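Local coordinates for cerato-platanin-like protein (PDB 3SUL) that is a secreted fungal protein of the cerato-platanin family, whose function is not established and which has a double-psi beta-barrel fold, at residues Val42-Thr53 with Val77-Asn88. Residues are numbered along the deposited sequence; the frame is centred on the assembly and turned at random.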
ATOM      1  N   VAL A  42       5.883  -9.864  -0.172  1.00 13.51           N
ATOM      2  CA  VAL A  42       4.473  -9.768   0.241  1.00 11.94           C
ATOM      3  C   VAL A  42       3.648 -10.029  -0.981  1.00 11.43           C
ATOM      4  O   VAL A  42       3.833  -9.342  -1.981  1.00 12.33           O
ATOM      5  CB  VAL A  42       4.137  -8.384   0.800  1.00 12.79           C
ATOM      6  CG1 VAL A  42       2.659  -8.273   1.199  1.00 11.60           C
ATOM      7  CG2 VAL A  42       5.068  -8.036   1.910  1.00 14.43           C
ATOM      8  N   PRO A  43       2.626 -10.878  -0.844  1.00 12.12           N
ATOM      9  CA  PRO A  43       1.824 -11.284  -1.992  1.00 12.77           C
ATOM     10  C   PRO A  43       0.676 -10.308  -2.272  1.00 12.35           C
ATOM     11  O   PRO A  43      -0.487 -10.665  -2.432  1.00 13.24           O
ATOM     12  CB  PRO A  43       1.413 -12.693  -1.612  1.00 12.17           C
ATOM     13  CG  PRO A  43       1.221 -12.617  -0.110  1.00 14.03           C
ATOM     14  CD  PRO A  43       2.416 -11.764   0.289  1.00 12.30           C
ATOM     15  N   SER A  44       1.037  -9.030  -2.245  1.00 13.17           N
ATOM     16  CA  SER A  44       0.092  -7.989  -2.403  1.00 13.79           C
ATOM     17  C   SER A  44       0.864  -6.778  -2.815  1.00 14.22           C
ATOM     18  O   SER A  44       2.046  -6.641  -2.512  1.00 15.52           O
ATOM     19  CB  SER A  44      -0.585  -7.708  -1.054  1.00 14.52           C
ATOM     20  OG  SER A  44      -1.572  -6.738  -1.194  1.00 13.49           O
ATOM     21  N   TYR A  45       0.174  -5.807  -3.389  1.00 15.29           N
ATOM     22  CA  TYR A  45       0.725  -4.502  -3.490  1.00 15.05           C
ATOM     23  C   TYR A  45       0.923  -4.026  -2.069  1.00 16.76           C
ATOM     24  O   TYR A  45       0.156  -4.348  -1.153  1.00 16.58           O
ATOM     25  CB  TYR A  45      -0.251  -3.517  -4.154  1.00 16.66           C
ATOM     26  CG  TYR A  45      -0.611  -3.847  -5.576  1.00 19.48           C
ATOM     27  CD1 TYR A  45       0.382  -3.919  -6.559  1.00 21.36           C
ATOM     28  CD2 TYR A  45      -1.938  -3.990  -5.966  1.00 18.55           C
ATOM     29  CE1 TYR A  45       0.053  -4.213  -7.882  1.00 20.04           C
ATOM     30  CE2 TYR A  45      -2.292  -4.302  -7.305  1.00 18.66           C
ATOM     31  CZ  TYR A  45      -1.249  -4.379  -8.253  1.00 20.43           C
ATOM     32  OH  TYR A  45      -1.582  -4.619  -9.550  1.00 23.09           O
ATOM     33  N   VAL A  46       1.951  -3.235  -1.910  1.00 15.50           N
ATOM     34  CA  VAL A  46       2.247  -2.557  -0.646  1.00 15.27           C
ATOM     35  C   VAL A  46       2.339  -1.072  -0.873  1.00 17.06           C
ATOM     36  O   VAL A  46       2.619  -0.575  -1.971  1.00 19.24           O
ATOM     37  CB  VAL A  46       3.552  -3.025   0.007  1.00 16.49           C
ATOM     38  CG1 VAL A  46       3.481  -4.516   0.322  1.00 14.87           C
ATOM     39  CG2 VAL A  46       4.781  -2.706  -0.975  1.00 17.72           C
ATOM     40  N   GLY A  47       2.117  -0.374   0.184  1.00 15.13           N
ATOM     41  CA  GLY A  47       1.927   1.052   0.055  1.00 18.96           C
ATOM     42  C   GLY A  47       2.072   1.730   1.372  1.00 16.55           C
ATOM     43  O   GLY A  47       2.003   1.148   2.490  1.00 18.02           O
ATOM     44  N   ALA A  48       2.239   3.058   1.280  1.00 18.48           N
ATOM     45  CA  ALA A  48       2.103   3.833   2.449  1.00 19.89           C
ATOM     46  C   ALA A  48       0.641   4.283   2.576  1.00 20.59           C
ATOM     47  O   ALA A  48      -0.081   4.509   1.574  1.00 20.21           O
ATOM     48  CB  ALA A  48       3.059   5.067   2.452  1.00 21.35           C
ATOM     49  N   VAL A  49       0.249   4.386   3.815  1.00 18.69           N
ATOM     50  CA  VAL A  49      -1.103   4.820   4.167  1.00 20.72           C
ATOM     51  C   VAL A  49      -1.080   5.770   5.316  1.00 21.34           C
ATOM     52  O   VAL A  49      -0.269   5.676   6.238  1.00 21.31           O
ATOM     53  CB  VAL A  49      -2.053   3.609   4.442  1.00 20.58           C
ATOM     54  CG1 VAL A  49      -1.623   2.812   5.630  1.00 18.02           C
ATOM     55  CG2 VAL A  49      -3.496   4.044   4.631  1.00 20.49           C
ATOM     56  N   ASP A  50      -2.009   6.718   5.291  1.00 23.71           N
ATOM     57  CA  ASP A  50      -1.947   7.729   6.331  1.00 27.19           C
ATOM     58  C   ASP A  50      -2.409   7.234   7.697  1.00 26.40           C
ATOM     59  O   ASP A  50      -2.325   7.958   8.681  1.00 28.71           O
ATOM     60  CB  ASP A  50      -2.639   9.019   5.880  1.00 27.17           C
ATOM     61  CG  ASP A  50      -4.122   8.822   5.530  1.00 31.33           C
ATOM     62  OD1 ASP A  50      -4.755   7.835   5.998  1.00 29.93           O
ATOM     63  OD2 ASP A  50      -4.617   9.736   4.809  1.00 29.53           O
ATOM     64  N   THR A  51      -2.876   5.991   7.774  1.00 25.62           N
ATOM     65  CA  THR A  51      -3.190   5.334   9.066  1.00 22.25           C
ATOM     66  C   THR A  51      -1.927   4.874   9.827  1.00 23.05           C
ATOM     67  O   THR A  51      -1.976   4.512  11.004  1.00 20.69           O
ATOM     68  CB  THR A  51      -4.051   4.055   8.882  1.00 24.84           C
ATOM     69  OG1 THR A  51      -3.462   3.237   7.866  1.00 22.73           O
ATOM     70  CG2 THR A  51      -5.420   4.382   8.424  1.00 23.20           C
ATOM     71  N   ILE A  52      -0.826   4.819   9.100  1.00 21.36           N
ATOM     72  CA  ILE A  52       0.466   4.512   9.660  1.00 20.47           C
ATOM     73  C   ILE A  52       1.177   5.819   9.876  1.00 19.47           C
ATOM     74  O   ILE A  52       1.478   6.583   8.912  1.00 21.33           O
ATOM     75  CB  ILE A  52       1.269   3.572   8.716  1.00 20.42           C
ATOM     76  CG1 ILE A  52       0.528   2.243   8.644  1.00 20.08           C
ATOM     77  CG2 ILE A  52       2.778   3.393   9.136  1.00 21.64           C
ATOM     78  CD1 ILE A  52       1.041   1.405   7.495  1.00 16.81           C
ATOM     79  N   THR A  53       1.485   6.031  11.139  1.00 21.72           N
ATOM     80  CA  THR A  53       2.042   7.327  11.609  1.00 22.34           C
ATOM     81  C   THR A  53       3.471   7.220  11.997  1.00 22.32           C
ATOM     82  O   THR A  53       4.183   8.219  11.977  1.00 22.13           O
ATOM     83  CB  THR A  53       1.195   8.022  12.804  1.00 23.39           C
ATOM     84  OG1 THR A  53       1.153   7.231  13.993  1.00 27.81           O
ATOM     85  CG2 THR A  53      -0.226   8.286  12.349  1.00 27.31           C
ATOM     86  N   VAL A  77      -4.125  -3.337  -0.983  1.00 14.17           N
ATOM     87  CA  VAL A  77      -2.827  -2.786  -0.617  1.00 15.35           C
ATOM     88  C   VAL A  77      -2.551  -3.066   0.841  1.00 13.58           C
ATOM     89  O   VAL A  77      -3.410  -2.884   1.711  1.00 14.00           O
ATOM     90  CB  VAL A  77      -2.791  -1.255  -0.968  1.00 15.39           C
ATOM     91  CG1 VAL A  77      -1.478  -0.646  -0.474  1.00 18.60           C
ATOM     92  CG2 VAL A  77      -2.954  -1.119  -2.504  1.00 15.83           C
ATOM     93  N   VAL A  78      -1.318  -3.488   1.129  1.00 13.52           N
ATOM     94  CA  VAL A  78      -0.889  -3.689   2.512  1.00 11.67           C
ATOM     95  C   VAL A  78      -0.169  -2.422   2.898  1.00 13.12           C
ATOM     96  O   VAL A  78       0.774  -1.975   2.201  1.00 14.14           O
ATOM     97  CB  VAL A  78       0.075  -4.822   2.646  1.00 13.62           C
ATOM     98  CG1 VAL A  78       0.551  -4.957   4.128  1.00 11.33           C
ATOM     99  CG2 VAL A  78      -0.656  -6.057   2.258  1.00 11.81           C
ATOM    100  N   GLY A  79      -0.630  -1.861   3.995  1.00 12.64           N
ATOM    101  CA  GLY A  79      -0.039  -0.570   4.509  1.00 14.14           C
ATOM    102  C   GLY A  79       1.288  -0.950   5.170  1.00 14.12           C
ATOM    103  O   GLY A  79       1.342  -1.828   6.022  1.00 15.70           O
ATOM    104  N   VAL A  80       2.389  -0.316   4.731  1.00 14.60           N
ATOM    105  CA  VAL A  80       3.678  -0.694   5.301  1.00 16.10           C
ATOM    106  C   VAL A  80       4.491   0.530   5.627  1.00 16.86           C
ATOM    107  O   VAL A  80       5.593   0.391   6.107  1.00 16.04           O
ATOM    108  CB  VAL A  80       4.509  -1.559   4.341  1.00 13.98           C
ATOM    109  CG1 VAL A  80       3.740  -2.807   3.953  1.00 14.81           C
ATOM    110  CG2 VAL A  80       4.869  -0.799   3.072  1.00 14.74           C
ATOM    111  N   ASP A  81       3.979   1.716   5.294  1.00 17.89           N
ATOM    112  CA  ASP A  81       4.770   2.911   5.555  1.00 17.52           C
ATOM    113  C   ASP A  81       3.852   4.113   5.827  1.00 19.65           C
ATOM    114  O   ASP A  81       2.672   4.088   5.600  1.00 19.24           O
ATOM    115  CB  ASP A  81       5.761   3.207   4.415  1.00 17.62           C
ATOM    116  CG  ASP A  81       6.925   4.066   4.895  1.00 19.15           C
ATOM    117  OD1 ASP A  81       7.016   4.268   6.133  1.00 16.72           O
ATOM    118  OD2 ASP A  81       7.695   4.498   4.046  1.00 21.65           O
ATOM    119  N   VAL A  82       4.441   5.177   6.313  1.00 20.72           N
ATOM    120  CA  VAL A  82       3.708   6.405   6.607  1.00 22.09           C
ATOM    121  C   VAL A  82       3.391   7.114   5.302  1.00 22.14           C
ATOM    122  O   VAL A  82       4.268   7.328   4.439  1.00 23.77           O
ATOM    123  CB  VAL A  82       4.605   7.290   7.504  1.00 21.15           C
ATOM    124  CG1 VAL A  82       3.891   8.670   7.801  1.00 23.82           C
ATOM    125  CG2 VAL A  82       4.878   6.584   8.786  1.00 18.36           C
ATOM    126  N   ALA A  83       2.105   7.461   5.100  1.00 24.72           N
ATOM    127  CA  ALA A  83       1.794   8.429   4.029  1.00 25.30           C
ATOM    128  C   ALA A  83       1.250   9.642   4.733  1.00 26.62           C
ATOM    129  O   ALA A  83       0.649   9.513   5.805  1.00 25.74           O
ATOM    130  CB  ALA A  83       0.798   7.916   3.022  1.00 25.03           C
ATOM    131  N   GLY A  84       1.520  10.806   4.146  1.00 28.29           N
ATOM    132  CA  GLY A  84       0.956  12.063   4.656  1.00 31.02           C
ATOM    133  C   GLY A  84      -0.533  12.111   4.403  1.00 31.78           C
ATOM    134  O   GLY A  84      -1.356  12.385   5.302  1.00 33.64           O
ATOM    135  N   ASN A  85      -0.887  11.798   3.162  1.00 32.40           N
ATOM    136  CA  ASN A  85      -2.265  11.891   2.783  1.00 31.80           C
ATOM    137  C   ASN A  85      -2.666  10.762   1.859  1.00 30.09           C
ATOM    138  O   ASN A  85      -2.133  10.585   0.706  1.00 29.47           O
ATOM    139  CB  ASN A  85      -2.560  13.298   2.186  1.00 33.10           C
ATOM    140  CG  ASN A  85      -4.023  13.509   1.899  1.00 35.18           C
ATOM    141  OD1 ASN A  85      -4.879  13.223   2.735  1.00 39.94           O
ATOM    142  ND2 ASN A  85      -4.322  14.011   0.702  1.00 40.77           N
ATOM    143  N   GLY A  86      -3.585   9.980   2.380  1.00 27.89           N
ATOM    144  CA  GLY A  86      -4.217   8.942   1.572  1.00 26.21           C
ATOM    145  C   GLY A  86      -3.261   7.761   1.447  1.00 23.66           C
ATOM    146  O   GLY A  86      -2.743   7.289   2.421  1.00 24.45           O
ATOM    147  N   PHE A  87      -3.014   7.370   0.206  1.00 25.53           N
ATOM    148  CA  PHE A  87      -2.127   6.245  -0.101  1.00 23.44           C
ATOM    149  C   PHE A  87      -1.072   6.642  -1.105  1.00 23.70           C
ATOM    150  O   PHE A  87      -1.306   7.428  -2.039  1.00 23.86           O
ATOM    151  CB  PHE A  87      -2.926   5.119  -0.772  1.00 23.77           C
ATOM    152  CG  PHE A  87      -3.903   4.413   0.137  1.00 22.55           C
ATOM    153  CD1 PHE A  87      -3.485   3.384   0.994  1.00 19.56           C
ATOM    154  CD2 PHE A  87      -5.249   4.738   0.115  1.00 24.58           C
ATOM    155  CE1 PHE A  87      -4.381   2.675   1.861  1.00 24.38           C
ATOM    156  CE2 PHE A  87      -6.161   4.018   0.970  1.00 24.07           C
ATOM    157  CZ  PHE A  87      -5.717   3.031   1.864  1.00 23.42           C
ATOM    158  N   ASN A  88       0.141   6.137  -0.892  1.00 24.40           N
ATOM    159  CA  ASN A  88       1.130   6.122  -1.947  1.00 24.05           C
ATOM    160  C   ASN A  88       1.312   4.677  -2.187  1.00 22.35           C
ATOM    161  O   ASN A  88       1.659   3.965  -1.234  1.00 25.59           O
ATOM    162  CB  ASN A  88       2.452   6.743  -1.460  1.00 24.34           C
ATOM    163  CG  ASN A  88       2.250   8.063  -0.699  1.00 29.23           C
ATOM    164  OD1 ASN A  88       1.471   8.931  -1.127  1.00 34.44           O
ATOM    165  ND2 ASN A  88       2.976   8.239   0.411  1.00 29.38           N
TER
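Strand 45-49 pairs along one edge with strand 77-80, parallel, and along the other with the antiparallel strand that begins at Phe87. The first pairing runs through Val78 N to Tyr45 O (2.8 Å), Gly47 N to Val78 O and Val80 N to Gly47 O. A beta bulge between Gly47 and Ala48 then advances the partner by one residue, and Val49 N bonds Asp81 O. On the opposite edge Ala48 and Asn88 form a hydrogen-bonded pair, with Ala48 N 2.7 Å from Asn88 O. The chain turns at Asp81, and the 81-86 connection crosses over from one neighbour of strand 45-49 to the other, consistent with the psi-type crossing that gives the double-psi barrel its name.

Among the side chains, Val49 lies alongside Phe87, its CG2 3.2 Å from CE1 of the obliquely turned ring, which also meets Tyr64 edge-to-face. Ile52 sends CD1 over the Gly79 backbone, 3.3 Å from its C; Gly79 has no side chain in the way. Val80 CG1 packs at 4.0 Å on Val46 CB, while Ala48 and Ala83 touch through their methyls. With chi1 at 60°, Asp50 folds its carboxylate back over its own main chain and presents OD2 to Gly86 N; the bond is 2.7 Å, arriving from above the carboxylate plane.

Two carbonyls are each gripped twice. Tyr45 O accepts from Ser44 OG as well as Val78 N, and Val49 O takes Ile52 N and Ala83 N from opposite faces of its plane. The Asp50 bond fixes the rotation of the carboxylate and ties the 49-52 turn to the loop before Phe87.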